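Local atomic coordinates of putative silent information regulator 2,Putative silent information regulator 2 (PDB entry 5OL0), a protein that removes acetyl groups from lysine side chains of proteins in an NAD-dependent reaction and probably acts as a regulator of gene expression. Residues A[124-129]-A[218-223]. Residues are numbered along the deposited sequence; the frame is centred on the assembly and turned at random.
Sequences CTQNID and GTSMQV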
# COMPACT_ATOMS: atom_id res chain seq x y z
N CYS A 124 1.70 6.46 -2.44
CA CYS A 124 2.65 5.71 -1.60
C CYS A 124 1.90 4.49 -1.11
O CYS A 124 0.88 4.64 -0.43
CB CYS A 124 3.05 6.55 -0.41
SG CYS A 124 4.07 8.04 -0.80
N THR A 125 2.42 3.31 -1.41
CA THR A 125 1.73 2.05 -1.07
C THR A 125 2.61 1.23 -0.14
O THR A 125 3.81 1.17 -0.28
CB THR A 125 1.40 1.25 -2.34
OG1 THR A 125 0.72 0.05 -2.00
CG2 THR A 125 2.65 0.90 -3.20
N GLN A 126 2.02 0.63 0.85
CA GLN A 126 2.69 -0.34 1.66
C GLN A 126 2.42 -1.77 1.16
O GLN A 126 3.01 -2.70 1.66
CB GLN A 126 2.29 -0.18 3.13
CG GLN A 126 0.86 -0.35 3.54
CD GLN A 126 0.70 -0.09 5.04
OE1 GLN A 126 1.44 -0.60 5.85
NE2 GLN A 126 -0.22 0.67 5.38
N ASN A 127 1.60 -1.93 0.13
CA ASN A 127 1.36 -3.23 -0.46
C ASN A 127 2.58 -3.66 -1.31
O ASN A 127 3.37 -2.82 -1.84
CB ASN A 127 0.09 -3.20 -1.31
CG ASN A 127 -1.17 -3.04 -0.50
OD1 ASN A 127 -1.18 -3.30 0.74
ND2 ASN A 127 -2.27 -2.68 -1.19
N ILE A 128 2.72 -4.98 -1.44
CA ILE A 128 3.84 -5.53 -2.20
C ILE A 128 3.34 -6.25 -3.42
O ILE A 128 4.03 -7.08 -3.98
CB ILE A 128 4.69 -6.41 -1.29
CG1 ILE A 128 3.93 -7.66 -0.76
CG2 ILE A 128 5.17 -5.58 -0.13
CD1 ILE A 128 4.76 -8.46 0.23
N ASP A 129 2.12 -5.90 -3.84
CA ASP A 129 1.47 -6.62 -4.93
C ASP A 129 1.70 -6.00 -6.30
O ASP A 129 1.20 -6.52 -7.26
CB ASP A 129 -0.02 -6.81 -4.62
CG ASP A 129 -0.79 -5.48 -4.33
OD1 ASP A 129 -0.40 -4.42 -4.90
OD2 ASP A 129 -1.79 -5.52 -3.53
N GLY A 218 -7.28 1.73 3.14
CA GLY A 218 -7.06 0.34 3.52
C GLY A 218 -5.76 0.09 4.22
O GLY A 218 -5.25 -1.02 4.19
N THR A 219 -5.19 1.11 4.85
CA THR A 219 -3.90 0.96 5.50
C THR A 219 -4.00 0.76 7.01
O THR A 219 -4.95 1.22 7.64
CB THR A 219 -3.02 2.21 5.34
OG1 THR A 219 -1.79 1.92 6.00
CG2 THR A 219 -3.57 3.39 6.11
N SER A 220 -2.93 0.27 7.62
CA SER A 220 -2.99 -0.01 9.07
C SER A 220 -2.61 1.14 10.04
O SER A 220 -3.16 1.22 11.17
CB SER A 220 -2.15 -1.29 9.38
OG SER A 220 -0.76 -1.13 9.12
N MET A 221 -1.63 1.96 9.68
CA MET A 221 -0.97 2.81 10.70
C MET A 221 -0.13 2.08 11.70
O MET A 221 0.27 2.68 12.67
CB MET A 221 -1.98 3.62 11.55
CG MET A 221 -2.96 4.50 10.79
SD MET A 221 -2.07 5.78 9.90
CE MET A 221 -1.36 6.83 11.21
N GLN A 222 0.13 0.79 11.56
CA GLN A 222 0.94 0.13 12.58
C GLN A 222 2.29 -0.32 12.06
O GLN A 222 3.04 -0.95 12.82
CB GLN A 222 0.15 -1.05 13.19
CG GLN A 222 -1.18 -0.55 13.78
CD GLN A 222 -1.84 -1.51 14.72
OE1 GLN A 222 -2.19 -2.61 14.32
NE2 GLN A 222 -2.02 -1.10 15.99
N VAL A 223 2.62 0.00 10.80
CA VAL A 223 3.96 -0.26 10.25
C VAL A 223 4.72 1.03 9.95
O VAL A 223 4.22 1.89 9.22
CB VAL A 223 3.86 -1.14 8.99
CG1 VAL A 223 5.23 -1.36 8.40
CG2 VAL A 223 3.22 -2.47 9.35
O HOH W 1 1.56 1.57 8.40
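Gln126 reaches across to the loop 218-223 with its terminal amide, which meets Thr219, Ser220 and Val223 in turn. A chi1 of 62° folds CG over its own backbone, flanked by both N and C, and the chain then runs on extended (chi2 -178°), carrying CD, OE1 and NE2 toward the loop. The Gln126 and Thr219 side chains cross nearly perpendicularly. NE2 is modelled implausibly close to the Thr219 hydroxyl, so how near the amide really comes to it is doubtful; in the model Gln126 CD is 3.3 Å from Thr219 OG1. On the other branch of the amide, Gln126 OE1 lies 4.0 Å from Val223 CB, and equally far from Ser220 OG. A water links the same oxygen to the loop backbone, accepting from Val223 N at 3.1 Å and donating a weak, long bond to Gln126 OE1 at 3.4 Å. In the parallel sheet of the sirtuin Rossmann-fold domain, 124-129 spans the C-terminal end of strand 120-125 and the loop after it, and 218-223 follows strand 213-217, where this fold gathers its dinucleotide-binding loops; Gln126 to Asp129 and Gly218 to Ser220 probably contact NAD. Each segment holds an ST turn: Asn127 N donates to Thr125 OG1 at 3.0 Å, and Gln222 N gives Ser220 OG a nearly straight bond (3.2 Å, 170°). The backbone O of Gln126 is hydrogen-bonded to ND1 of His146, the probable proton acceptor, while Val223 packs on a modified side chain of the bound peptide.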